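Local coordinates for MmeI (PDB 5HR4), which is a type IIL restriction-modification enzyme that binds DNA and probably methylates adenine at N6, with S-adenosyl-L-methionine as the methyl donor, at residues Lys217-Glu220 with Asp221-Leu225; Ala319-Leu322 with Lys323-Pro327; Ile382-Leu385 with Arg386-Arg390; Gly763-Asp766 with Arg767-Ser771. One frame throughout, in Å; residues are numbered along the deposited sequence.

Interaction 1: residues Lys217-Glu220 with Asp221-Leu225; sequences KTLE and DGSDL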
ATOM      1  N   LYS A 217     -33.315  27.277  19.208  1.00 44.79           N
ATOM      2  CA  LYS A 217     -33.159  27.206  20.649  1.00 43.98           C
ATOM      3  C   LYS A 217     -31.730  27.479  21.103  1.00 42.95           C
ATOM      4  O   LYS A 217     -31.430  27.315  22.287  1.00 48.98           O
ATOM      5  CB  LYS A 217     -33.630  25.838  21.154  1.00 42.76           C
ATOM      6  CG  LYS A 217     -35.121  25.589  20.947  1.00 45.68           C
ATOM      7  CD  LYS A 217     -35.811  25.030  22.200  1.00 50.58           C
ATOM      8  CE  LYS A 217     -36.203  26.134  23.177  1.00 52.93           C
ATOM      9  NZ  LYS A 217     -37.219  25.675  24.164  1.00 54.67           N
ATOM     10  N   THR A 218     -30.854  27.918  20.204  1.00 43.78           N
ATOM     11  CA  THR A 218     -29.437  28.090  20.498  1.00 46.29           C
ATOM     12  C   THR A 218     -28.977  29.483  20.094  1.00 45.98           C
ATOM     13  O   THR A 218     -29.329  29.975  19.019  1.00 44.52           O
ATOM     14  CB  THR A 218     -28.597  27.025  19.778  1.00 45.08           C
ATOM     15  OG1 THR A 218     -28.742  25.777  20.465  1.00 53.41           O
ATOM     16  CG2 THR A 218     -27.146  27.402  19.760  1.00 45.23           C
ATOM     17  N   LEU A 219     -28.174  30.102  20.964  1.00 46.69           N
ATOM     18  CA  LEU A 219     -27.750  31.483  20.785  1.00 44.47           C
ATOM     19  C   LEU A 219     -26.774  31.616  19.618  1.00 47.83           C
ATOM     20  O   LEU A 219     -25.988  30.709  19.322  1.00 44.97           O
ATOM     21  CB  LEU A 219     -27.094  32.004  22.060  1.00 48.59           C
ATOM     22  CG  LEU A 219     -27.927  32.467  23.256  1.00 48.49           C
ATOM     23  CD1 LEU A 219     -27.009  33.173  24.235  1.00 40.28           C
ATOM     24  CD2 LEU A 219     -29.086  33.370  22.820  1.00 45.81           C
ATOM     25  N   GLU A 220     -26.816  32.781  18.966  1.00 48.85           N
ATOM     26  CA  GLU A 220     -26.008  32.990  17.766  1.00 50.25           C
ATOM     27  C   GLU A 220     -24.513  33.007  18.072  1.00 52.75           C
ATOM     28  O   GLU A 220     -23.708  32.625  17.214  1.00 50.99           O
ATOM     29  CB  GLU A 220     -26.422  34.287  17.079  1.00 51.40           C
ATOM     30  CG  GLU A 220     -25.539  34.675  15.908  1.00 55.89           C
ATOM     31  CD  GLU A 220     -25.702  36.131  15.536  1.00 63.08           C
ATOM     32  OE1 GLU A 220     -26.565  36.795  16.152  1.00 67.38           O
ATOM     33  OE2 GLU A 220     -24.974  36.610  14.637  1.00 62.48           O
ATOM     34  N   ASP A 221     -24.119  33.440  19.276  1.00 49.87           N
ATOM     35  CA  ASP A 221     -22.706  33.477  19.642  1.00 40.85           C
ATOM     36  C   ASP A 221     -22.150  32.110  20.020  1.00 42.59           C
ATOM     37  O   ASP A 221     -20.960  32.007  20.319  1.00 38.70           O
ATOM     38  CB  ASP A 221     -22.487  34.459  20.791  1.00 39.41           C
ATOM     39  CG  ASP A 221     -23.317  34.124  22.030  1.00 52.55           C
ATOM     40  OD1 ASP A 221     -24.311  33.372  21.929  1.00 52.00           O
ATOM     41  OD2 ASP A 221     -22.975  34.629  23.121  1.00 60.25           O
ATOM     42  N   GLY A 222     -22.972  31.060  20.013  1.00 49.06           N
ATOM     43  CA  GLY A 222     -22.500  29.724  20.313  1.00 42.52           C
ATOM     44  C   GLY A 222     -22.204  29.459  21.767  1.00 43.27           C
ATOM     45  O   GLY A 222     -21.692  28.384  22.090  1.00 42.87           O
ATOM     46  N   SER A 223     -22.526  30.404  22.658  1.00 44.67           N
ATOM     47  CA  SER A 223     -22.149  30.276  24.066  1.00 45.76           C
ATOM     48  C   SER A 223     -22.881  29.119  24.746  1.00 44.37           C
ATOM     49  O   SER A 223     -22.286  28.390  25.544  1.00 41.76           O
ATOM     50  CB  SER A 223     -22.425  31.591  24.798  1.00 46.08           C
ATOM     51  OG  SER A 223     -23.812  31.910  24.772  1.00 50.60           O
ATOM     52  N   ASP A 224     -24.161  28.923  24.426  1.00 44.95           N
ATOM     53  CA  ASP A 224     -24.990  27.912  25.070  1.00 42.51           C
ATOM     54  C   ASP A 224     -25.116  26.611  24.277  1.00 39.07           C
ATOM     55  O   ASP A 224     -25.785  25.683  24.742  1.00 37.70           O
ATOM     56  CB  ASP A 224     -26.390  28.488  25.350  1.00 44.93           C
ATOM     57  CG  ASP A 224     -27.212  28.724  24.077  1.00 46.96           C
ATOM     58  OD1 ASP A 224     -26.633  28.864  22.971  1.00 51.18           O
ATOM     59  OD2 ASP A 224     -28.458  28.784  24.193  1.00 46.83           O
ATOM     60  N   LEU A 225     -24.478  26.502  23.110  1.00 38.57           N
ATOM     61  CA  LEU A 225     -24.756  25.364  22.239  1.00 37.93           C
ATOM     62  C   LEU A 225     -24.382  24.045  22.894  1.00 37.33           C
ATOM     63  O   LEU A 225     -25.094  23.043  22.737  1.00 40.45           O
ATOM     64  CB  LEU A 225     -24.015  25.510  20.916  1.00 38.09           C
ATOM     65  CG  LEU A 225     -24.105  24.276  20.034  1.00 35.01           C
ATOM     66  CD1 LEU A 225     -25.571  23.975  19.651  1.00 37.49           C
ATOM     67  CD2 LEU A 225     -23.257  24.523  18.812  1.00 37.61           C
TER
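Leu219 and Gly222 close a type I beta turn, the amide of Gly222 reaching back 3.1 Å from its N to Leu219 O. The turn lies in the connection between helix 209-217 and helix 225-235, within the helicase spacer region, and Gly222, at the positive phi of 74°, takes the chain out of it. Beyond the turn Asp224 folds back on the residues before it. Its CG sits between its own backbone N and carbonyl carbon (chi1 70°), which swings the carboxylate toward the incoming chain, where OD1 accepts Leu219 N at 2.8 Å. The amide meets OD1 on the syn side and near the carboxylate plane, while its approach to OD2 is a weak second bond. One acid thus holds a backbone N-H five residues earlier, and the loop is closed by two bonds, one of backbone and one of side chain. Leu219 crosses Asp224 at about a right angle and lies alongside Asp221, its CD1 coming within 3.5 Å of Ser223 OG. Thr218 is buried: its methyl CG2 touches Asp224 OD1 at 3.6 Å and Leu225 CD1 at 3.8 Å. Thr218 and Glu220 rest on Arg276 and Lys273 of helix 273-283, while Lys217 forms a salt bridge with Asp248. On the second helix's first residue, Leu225 CD1 lies 3.7 Å from Thr218 OG1.

Interaction 2: residues Ala319-Leu322 with Lys323-Pro327; sequences ANIL and KLIKP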
ATOM      1  N   ALA A 319     -13.870   0.677  -5.193  1.00 28.56           N
ATOM      2  CA  ALA A 319     -13.484  -0.194  -6.298  1.00 26.20           C
ATOM      3  C   ALA A 319     -12.475  -1.241  -5.855  1.00 29.91           C
ATOM      4  O   ALA A 319     -12.525  -2.386  -6.311  1.00 30.71           O
ATOM      5  CB  ALA A 319     -12.916   0.619  -7.450  1.00 15.12           C
ATOM      6  N   ASN A 320     -11.551  -0.871  -4.963  1.00 34.11           N
ATOM      7  CA  ASN A 320     -10.476  -1.787  -4.598  1.00 28.84           C
ATOM      8  C   ASN A 320     -10.952  -2.861  -3.627  1.00 29.03           C
ATOM      9  O   ASN A 320     -10.489  -4.008  -3.715  1.00 29.55           O
ATOM     10  CB  ASN A 320      -9.299  -0.997  -4.037  1.00 26.69           C
ATOM     11  CG  ASN A 320      -8.384  -0.463  -5.137  1.00 32.64           C
ATOM     12  OD1 ASN A 320      -8.327  -1.018  -6.245  1.00 31.09           O
ATOM     13  ND2 ASN A 320      -7.657   0.598  -4.833  1.00 29.27           N
ATOM     14  N   ILE A 321     -11.899  -2.519  -2.742  1.00 24.72           N
ATOM     15  CA  ILE A 321     -12.576  -3.515  -1.905  1.00 29.53           C
ATOM     16  C   ILE A 321     -13.394  -4.494  -2.760  1.00 29.71           C
ATOM     17  O   ILE A 321     -13.422  -5.705  -2.492  1.00 28.62           O
ATOM     18  CB  ILE A 321     -13.450  -2.804  -0.847  1.00 27.52           C
ATOM     19  CG1 ILE A 321     -12.580  -1.904   0.031  1.00 27.53           C
ATOM     20  CG2 ILE A 321     -14.199  -3.800   0.012  1.00 22.13           C
ATOM     21  CD1 ILE A 321     -13.358  -1.075   1.038  1.00 26.81           C
ATOM     22  N   LEU A 322     -14.072  -3.999  -3.803  1.00 30.67           N
ATOM     23  CA  LEU A 322     -14.844  -4.908  -4.655  1.00 25.99           C
ATOM     24  C   LEU A 322     -13.938  -5.898  -5.390  1.00 27.27           C
ATOM     25  O   LEU A 322     -14.296  -7.072  -5.524  1.00 29.12           O
ATOM     26  CB  LEU A 322     -15.726  -4.117  -5.625  1.00 21.56           C
ATOM     27  CG  LEU A 322     -16.867  -3.391  -4.885  1.00 26.23           C
ATOM     28  CD1 LEU A 322     -17.582  -2.282  -5.690  1.00 19.70           C
ATOM     29  CD2 LEU A 322     -17.869  -4.411  -4.403  1.00 25.72           C
ATOM     30  N   LYS A 323     -12.741  -5.477  -5.837  1.00 27.72           N
ATOM     31  CA  LYS A 323     -11.843  -6.467  -6.441  1.00 27.53           C
ATOM     32  C   LYS A 323     -11.391  -7.504  -5.426  1.00 29.98           C
ATOM     33  O   LYS A 323     -10.902  -8.572  -5.814  1.00 28.50           O
ATOM     34  CB  LYS A 323     -10.565  -5.857  -7.045  1.00 26.97           C
ATOM     35  CG  LYS A 323     -10.585  -4.409  -7.395  1.00 27.24           C
ATOM     36  CD  LYS A 323      -9.169  -3.870  -7.363  1.00 29.31           C
ATOM     37  CE  LYS A 323      -8.809  -3.159  -8.651  1.00 33.16           C
ATOM     38  NZ  LYS A 323      -7.445  -2.586  -8.556  1.00 34.73           N
ATOM     39  N   LEU A 324     -11.500  -7.197  -4.133  1.00 29.58           N
ATOM     40  CA  LEU A 324     -11.056  -8.140  -3.121  1.00 28.43           C
ATOM     41  C   LEU A 324     -12.194  -9.028  -2.609  1.00 28.27           C
ATOM     42  O   LEU A 324     -12.009 -10.245  -2.463  1.00 27.39           O
ATOM     43  CB  LEU A 324     -10.389  -7.378  -1.979  1.00 27.87           C
ATOM     44  CG  LEU A 324      -9.718  -8.181  -0.871  1.00 26.68           C
ATOM     45  CD1 LEU A 324      -8.704  -7.285  -0.267  1.00 30.33           C
ATOM     46  CD2 LEU A 324     -10.706  -8.631   0.205  1.00 25.74           C
ATOM     47  N   ILE A 325     -13.379  -8.466  -2.353  1.00 25.76           N
ATOM     48  CA  ILE A 325     -14.454  -9.308  -1.832  1.00 28.15           C
ATOM     49  C   ILE A 325     -15.196 -10.100  -2.912  1.00 28.32           C
ATOM     50  O   ILE A 325     -15.863 -11.091  -2.577  1.00 31.58           O
ATOM     51  CB  ILE A 325     -15.470  -8.491  -1.011  1.00 28.78           C
ATOM     52  CG1 ILE A 325     -16.228  -7.507  -1.905  1.00 27.84           C
ATOM     53  CG2 ILE A 325     -14.773  -7.782   0.177  1.00 29.07           C
ATOM     54  CD1 ILE A 325     -17.221  -6.627  -1.166  1.00 25.39           C
ATOM     55  N   LYS A 326     -15.135  -9.710  -4.188  1.00 27.61           N
ATOM     56  CA  LYS A 326     -15.849 -10.511  -5.189  1.00 31.11           C
ATOM     57  C   LYS A 326     -15.257 -11.908  -5.302  1.00 29.11           C
ATOM     58  O   LYS A 326     -16.009 -12.885  -5.145  1.00 28.92           O
ATOM     59  CB  LYS A 326     -15.877  -9.807  -6.553  1.00 28.73           C
ATOM     60  CG  LYS A 326     -16.840  -8.617  -6.665  1.00 26.46           C
ATOM     61  CD  LYS A 326     -16.545  -7.797  -7.937  1.00 25.56           C
ATOM     62  CE  LYS A 326     -17.611  -7.988  -9.019  1.00 32.96           C
ATOM     63  NZ  LYS A 326     -17.848  -9.433  -9.294  1.00 30.67           N
ATOM     64  N   PRO A 327     -13.947 -12.085  -5.524  1.00 30.56           N
ATOM     65  CA  PRO A 327     -13.386 -13.443  -5.477  1.00 26.94           C
ATOM     66  C   PRO A 327     -13.413 -14.063  -4.093  1.00 26.62           C
ATOM     67  O   PRO A 327     -13.534 -15.286  -3.990  1.00 29.75           O
ATOM     68  CB  PRO A 327     -11.939 -13.256  -5.965  1.00 28.42           C
ATOM     69  CG  PRO A 327     -11.862 -11.866  -6.488  1.00 30.14           C
ATOM     70  CD  PRO A 327     -12.898 -11.080  -5.776  1.00 29.78           C
TER
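Lys323 doubles back along the helix to Asn320, the two side chains lying side by side and pointing the same way. Its NZ gives a 2.9 Å hydrogen bond to Asn320 OD1, nearly in line with the amide C=O, and its aliphatic chain runs past Ala319 O. The same amine bonds to Tyr600 OH and makes a cation-pi contact with Phe568. A methionine in place of Lys323 would probably leave Asn320 OD1 and Tyr600 without their shared donor and the Phe568 ring without its cation. Next, the amide of Leu324 bonds to Ile321 O at 2.9 Å, three residues back, and only weakly to Asn320 O. Ile321 O also accepts Ile325 N, at 2.8 Å and nearly straight. With chi1 at 66°, Ile325 sets CG1 between its N and carbonyl carbon; CD1 then meets Leu322 CD2 at 4.0 Å, while CG2 meets Ile321 CG2. Lys326 runs its CB, CG and CD past Leu322 O before its amine turns to a salt bridge with Asp331. Pro327 brings no N-H, and the helix kinks there. Leu324 and Ile325 reach Leu479; the side chain of Ile321 lies about 5 Å from sinefungin and rests on Phe369. Helix 318-340 thus packs against the sheet of a class I, Rossmann-like methyltransferase fold, beside its cofactor pocket.

Interaction 3: residues Ile382-Leu385 with Arg386-Arg390; sequences IEVL and RGLHR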
ATOM      1  N   ILE A 382     -31.979  -8.736  -0.167  1.00 29.69           N
ATOM      2  CA  ILE A 382     -33.251  -8.249  -0.717  1.00 37.02           C
ATOM      3  C   ILE A 382     -33.802  -9.245  -1.738  1.00 35.12           C
ATOM      4  O   ILE A 382     -34.979  -9.619  -1.698  1.00 33.25           O
ATOM      5  CB  ILE A 382     -33.085  -6.854  -1.355  1.00 38.72           C
ATOM      6  CG1 ILE A 382     -33.221  -5.734  -0.331  1.00 34.64           C
ATOM      7  CG2 ILE A 382     -34.116  -6.633  -2.471  1.00 34.26           C
ATOM      8  CD1 ILE A 382     -32.850  -4.361  -0.912  1.00 36.81           C
ATOM      9  N   GLU A 383     -32.960  -9.672  -2.678  1.00 32.45           N
ATOM     10  CA  GLU A 383     -33.392 -10.640  -3.672  1.00 32.57           C
ATOM     11  C   GLU A 383     -33.776 -11.961  -3.023  1.00 37.70           C
ATOM     12  O   GLU A 383     -34.663 -12.662  -3.527  1.00 36.39           O
ATOM     13  CB  GLU A 383     -32.291 -10.841  -4.723  1.00 31.86           C
ATOM     14  CG  GLU A 383     -31.910  -9.560  -5.486  1.00 30.74           C
ATOM     15  CD  GLU A 383     -33.136  -8.747  -5.938  1.00 40.99           C
ATOM     16  OE1 GLU A 383     -34.109  -9.333  -6.466  1.00 55.66           O
ATOM     17  OE2 GLU A 383     -33.141  -7.511  -5.766  1.00 44.52           O
ATOM     18  N   VAL A 384     -33.146 -12.310  -1.895  1.00 37.19           N
ATOM     19  CA  VAL A 384     -33.528 -13.537  -1.193  1.00 36.94           C
ATOM     20  C   VAL A 384     -34.954 -13.424  -0.674  1.00 38.31           C
ATOM     21  O   VAL A 384     -35.786 -14.314  -0.887  1.00 39.45           O
ATOM     22  CB  VAL A 384     -32.540 -13.854  -0.056  1.00 30.38           C
ATOM     23  CG1 VAL A 384     -33.174 -14.833   0.921  1.00 25.92           C
ATOM     24  CG2 VAL A 384     -31.240 -14.419  -0.625  1.00 27.60           C
ATOM     25  N   LEU A 385     -35.259 -12.323   0.015  1.00 41.45           N
ATOM     26  CA  LEU A 385     -36.628 -12.105   0.471  1.00 41.96           C
ATOM     27  C   LEU A 385     -37.595 -11.951  -0.697  1.00 39.45           C
ATOM     28  O   LEU A 385     -38.765 -12.331  -0.571  1.00 44.64           O
ATOM     29  CB  LEU A 385     -36.686 -10.895   1.403  1.00 30.98           C
ATOM     30  CG  LEU A 385     -35.898 -11.277   2.660  1.00 40.01           C
ATOM     31  CD1 LEU A 385     -35.664 -10.127   3.683  1.00 36.13           C
ATOM     32  CD2 LEU A 385     -36.605 -12.445   3.304  1.00 41.85           C
ATOM     33  N   ARG A 386     -37.136 -11.415  -1.838  1.00 38.16           N
ATOM     34  CA  ARG A 386     -37.986 -11.396  -3.033  1.00 40.22           C
ATOM     35  C   ARG A 386     -38.332 -12.816  -3.442  1.00 35.97           C
ATOM     36  O   ARG A 386     -39.502 -13.139  -3.682  1.00 34.29           O
ATOM     37  CB  ARG A 386     -37.295 -10.647  -4.181  1.00 44.38           C
ATOM     38  CG  ARG A 386     -38.123 -10.473  -5.476  1.00 40.09           C
ATOM     39  CD  ARG A 386     -38.254  -8.983  -5.872  1.00 43.56           C
ATOM     40  NE  ARG A 386     -36.960  -8.285  -5.907  1.00 49.03           N
ATOM     41  CZ  ARG A 386     -36.802  -6.963  -5.816  1.00 47.06           C
ATOM     42  NH1 ARG A 386     -37.854  -6.170  -5.670  1.00 48.80           N
ATOM     43  NH2 ARG A 386     -35.588  -6.427  -5.865  1.00 45.13           N
ATOM     44  N   GLY A 387     -37.331 -13.693  -3.436  1.00 35.58           N
ATOM     45  CA  GLY A 387     -37.525 -15.106  -3.681  1.00 34.12           C
ATOM     46  C   GLY A 387     -38.514 -15.738  -2.731  1.00 39.38           C
ATOM     47  O   GLY A 387     -39.570 -16.216  -3.154  1.00 45.60           O
ATOM     48  N   LEU A 388     -38.187 -15.722  -1.436  1.00 42.81           N
ATOM     49  CA  LEU A 388     -38.969 -16.431  -0.430  1.00 41.98           C
ATOM     50  C   LEU A 388     -40.444 -16.027  -0.393  1.00 45.76           C
ATOM     51  O   LEU A 388     -41.265 -16.826   0.070  1.00 46.92           O
ATOM     52  CB  LEU A 388     -38.331 -16.207   0.946  1.00 44.10           C
ATOM     53  CG  LEU A 388     -37.062 -17.024   1.215  1.00 44.23           C
ATOM     54  CD1 LEU A 388     -36.586 -16.838   2.653  1.00 39.46           C
ATOM     55  CD2 LEU A 388     -37.280 -18.502   0.891  1.00 42.98           C
ATOM     56  N   HIS A 389     -40.801 -14.823  -0.870  1.00 46.97           N
ATOM     57  CA  HIS A 389     -42.128 -14.242  -0.649  1.00 47.98           C
ATOM     58  C   HIS A 389     -43.251 -15.172  -1.099  1.00 59.92           C
ATOM     59  O   HIS A 389     -43.485 -15.351  -2.305  1.00 63.11           O
ATOM     60  CB  HIS A 389     -42.260 -12.883  -1.352  1.00 46.98           C
ATOM     61  CG  HIS A 389     -43.577 -12.204  -1.115  1.00 55.64           C
ATOM     62  ND1 HIS A 389     -44.140 -12.081   0.139  1.00 54.83           N
ATOM     63  CD2 HIS A 389     -44.449 -11.622  -1.974  1.00 59.13           C
ATOM     64  CE1 HIS A 389     -45.298 -11.452   0.042  1.00 53.56           C
ATOM     65  NE2 HIS A 389     -45.508 -11.160  -1.229  1.00 57.43           N
ATOM     66  N   ARG A 390     -43.937 -15.774  -0.119  1.00 63.63           N
ATOM     67  CA  ARG A 390     -45.025 -16.717  -0.338  1.00 57.96           C
ATOM     68  C   ARG A 390     -46.396 -16.084  -0.133  1.00 62.23           C
ATOM     69  O   ARG A 390     -47.403 -16.798  -0.102  1.00 59.98           O
ATOM     70  CB  ARG A 390     -44.855 -17.929   0.582  1.00 52.75           C
TER
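Glu383 and Arg386 form an i to i+3 salt bridge on the last turns of helix 368-388, in the methyltransferase domain. The guanidinium grips side-on: NH2 donates to OE2 at 2.7 Å and NE to OE1 at 3.1 Å, both oxygens met on the syn side at the guanidinium edge, with the two planes 29° apart. Arg386 CG lies anti to the backbone N (chi1 -176°), and bends at chi2 and chi3 bring the group back alongside Glu383, edge to carboxylate. This is the outer flank, where Arg386 is exposed, although NH1 has a second acid in Glu440. A glutamine in place of Glu383, lacking the charge, would probably leave the guanidinium to Glu440 and freer to turn. The inner flank is apolar, with Val384 and Leu385 buried and Val384 and Leu388 set against helix 344-355, at Phe350 and Leu347 among others. Leu388 brings CD1 to 4.3 Å from Val384 CG1 and 4.4 Å from Leu385 CD2. At the helix end the bonding slackens: Leu388 N still bonds Val384 O at 2.8 Å, whereas His389 N, leaving the helix, reaches Leu385 O weakly at 3.2 Å and 126°.

Interaction 4: residues Gly763-Asp766 with Arg767-Ser771; sequences GFVD and RNVIS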
ATOM      1  N   GLY A 763      26.733   0.551 -19.529  1.00 36.94           N
ATOM      2  CA  GLY A 763      27.808   0.977 -20.413  1.00 37.71           C
ATOM      3  C   GLY A 763      29.138   1.068 -19.696  1.00 40.06           C
ATOM      4  O   GLY A 763      29.232   0.847 -18.487  1.00 38.68           O
ATOM      5  N   PHE A 764      30.177   1.405 -20.461  1.00 38.90           N
ATOM      6  CA  PHE A 764      31.522   1.516 -19.916  1.00 39.62           C
ATOM      7  C   PHE A 764      31.861   2.959 -19.569  1.00 42.92           C
ATOM      8  O   PHE A 764      31.454   3.901 -20.255  1.00 42.70           O
ATOM      9  CB  PHE A 764      32.567   0.978 -20.884  1.00 35.21           C
ATOM     10  CG  PHE A 764      32.558  -0.508 -21.010  1.00 39.01           C
ATOM     11  CD1 PHE A 764      33.198  -1.298 -20.073  1.00 37.72           C
ATOM     12  CD2 PHE A 764      31.920  -1.122 -22.084  1.00 38.30           C
ATOM     13  CE1 PHE A 764      33.199  -2.685 -20.202  1.00 42.33           C
ATOM     14  CE2 PHE A 764      31.916  -2.503 -22.222  1.00 31.25           C
ATOM     15  CZ  PHE A 764      32.550  -3.285 -21.285  1.00 39.49           C
ATOM     16  N   VAL A 765      32.623   3.115 -18.484  1.00 38.19           N
ATOM     17  CA  VAL A 765      32.943   4.415 -17.912  1.00 40.60           C
ATOM     18  C   VAL A 765      34.425   4.463 -17.551  1.00 36.71           C
ATOM     19  O   VAL A 765      35.010   3.459 -17.126  1.00 34.66           O
ATOM     20  CB  VAL A 765      32.068   4.696 -16.668  1.00 44.95           C
ATOM     21  CG1 VAL A 765      32.173   6.137 -16.268  1.00 41.58           C
ATOM     22  CG2 VAL A 765      30.627   4.343 -16.938  1.00 40.52           C
ATOM     23  N   ASP A 766      35.026   5.649 -17.711  1.00 34.83           N
ATOM     24  CA  ASP A 766      36.444   5.845 -17.404  1.00 44.75           C
ATOM     25  C   ASP A 766      36.717   5.754 -15.901  1.00 44.12           C
ATOM     26  O   ASP A 766      35.915   6.187 -15.069  1.00 42.09           O
ATOM     27  CB  ASP A 766      36.934   7.204 -17.921  1.00 40.61           C
ATOM     28  CG  ASP A 766      38.429   7.436 -17.645  1.00 51.83           C
ATOM     29  OD1 ASP A 766      38.769   7.952 -16.548  1.00 51.73           O
ATOM     30  OD2 ASP A 766      39.265   7.101 -18.521  1.00 49.02           O
ATOM     31  N   ARG A 767      37.893   5.208 -15.560  1.00 49.01           N
ATOM     32  CA  ARG A 767      38.263   4.981 -14.163  1.00 46.35           C
ATOM     33  C   ARG A 767      38.322   6.270 -13.354  1.00 41.28           C
ATOM     34  O   ARG A 767      38.292   6.209 -12.120  1.00 40.24           O
ATOM     35  CB  ARG A 767      39.617   4.264 -14.083  1.00 49.73           C
ATOM     36  CG  ARG A 767      40.773   5.039 -14.716  1.00 48.53           C
ATOM     37  CD  ARG A 767      42.056   4.257 -14.603  1.00 53.07           C
ATOM     38  NE  ARG A 767      43.236   5.062 -14.896  1.00 73.23           N
ATOM     39  CZ  ARG A 767      43.967   5.672 -13.968  1.00 74.30           C
ATOM     40  NH1 ARG A 767      43.625   5.564 -12.687  1.00 65.95           N
ATOM     41  NH2 ARG A 767      45.036   6.386 -14.321  1.00 64.80           N
ATOM     42  N   ASN A 768      38.390   7.429 -14.010  1.00 43.64           N
ATOM     43  CA  ASN A 768      38.496   8.698 -13.297  1.00 46.67           C
ATOM     44  C   ASN A 768      37.148   9.308 -12.934  1.00 42.63           C
ATOM     45  O   ASN A 768      37.108  10.276 -12.165  1.00 41.38           O
ATOM     46  CB  ASN A 768      39.312   9.706 -14.115  1.00 45.69           C
ATOM     47  CG  ASN A 768      40.813   9.571 -13.878  1.00 51.96           C
ATOM     48  OD1 ASN A 768      41.253   9.371 -12.742  1.00 54.45           O
ATOM     49  ND2 ASN A 768      41.605   9.668 -14.953  1.00 55.74           N
ATOM     50  N   VAL A 769      36.062   8.791 -13.445  1.00 39.23           N
ATOM     51  CA  VAL A 769      34.759   9.310 -13.055  1.00 41.93           C
ATOM     52  C   VAL A 769      34.276   8.521 -11.849  1.00 39.64           C
ATOM     53  O   VAL A 769      34.424   7.295 -11.785  1.00 44.08           O
ATOM     54  CB  VAL A 769      33.751   9.262 -14.224  1.00 43.22           C
ATOM     55  CG1 VAL A 769      34.430   8.818 -15.529  1.00 28.59           C
ATOM     56  CG2 VAL A 769      32.526   8.422 -13.852  1.00 35.71           C
ATOM     57  N   ILE A 770      33.746   9.231 -10.869  1.00 32.07           N
ATOM     58  CA  ILE A 770      33.308   8.632  -9.620  1.00 35.59           C
ATOM     59  C   ILE A 770      31.846   8.231  -9.791  1.00 32.88           C
ATOM     60  O   ILE A 770      31.016   9.068 -10.156  1.00 33.40           O
ATOM     61  CB  ILE A 770      33.487   9.623  -8.460  1.00 38.30           C
ATOM     62  CG1 ILE A 770      34.967  10.024  -8.321  1.00 38.68           C
ATOM     63  CG2 ILE A 770      32.930   9.060  -7.168  1.00 32.16           C
ATOM     64  CD1 ILE A 770      35.923   8.871  -7.931  1.00 36.46           C
ATOM     65  N   SER A 771      31.530   6.954  -9.547  1.00 31.86           N
ATOM     66  CA  SER A 771      30.155   6.459  -9.677  1.00 36.69           C
ATOM     67  C   SER A 771      29.438   6.487  -8.330  1.00 33.94           C
ATOM     68  O   SER A 771      29.987   6.037  -7.320  1.00 36.37           O
ATOM     69  CB  SER A 771      30.127   5.042 -10.253  1.00 33.71           C
ATOM     70  OG  SER A 771      31.117   4.216  -9.658  1.00 37.92           O
TER
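Asp766 takes the backbone amide of Asn768 on its carboxylate, an Asx turn nested in the type I beta turn that Val769 N closes on Asp766 O at 3.1 Å. The chain here passes from strand 763-765, paired with strand 746-750, to strand 770-771, which belongs to another sheet of the target recognition domain. Followed outward, the side chain of Asp766 first sets CB 3.8 Å from Val769 CG1. CG stands anti to the backbone N (chi1 -179°), and from there the carboxylate swings over the turn. At its end OD1 accepts Asn768 N at 2.6 Å; the amide arrives on the anti side, 35° out of the carboxylate plane. OD1 also lies beside Asn768 CB. Next to the turn, Val765 and Val769 cross at about a right angle, CG1 of the first against CG2 of the second. Val769 O is taken by Tyr746 and Gln741. Asp766 OD1 lies 5.6 Å from Arg767 NE, too far for a salt bridge. The acid's work within the turn is therefore to receive a backbone N-H, and its charge would probably be eased by solvent and, at longer range, by Arg767.

Overall arrangement
All four interactions are local; 1 to 3 are partly buried and 4 is a surface contact. Interactions 1 and 4 hold loops and turn on an aspartate carboxylate that takes a backbone amide; their centres lie 74 Å apart, on opposite sides of the chain's centre. Interactions 2 and 3 are helical and mix polar side-chain bonds with apolar flanks, but the lysine of 319-327 donates to an amide oxygen, on a segment whose Ile321 lies near sinefungin, whereas the arginine of 382-390 meets a full carboxylate far from the cofactor. Their helices, 318-340 and 368-388, pack on each other, although the contacts are about 15 Å apart at their nearest atoms. Interaction 2 lies nearest the centre of the chain.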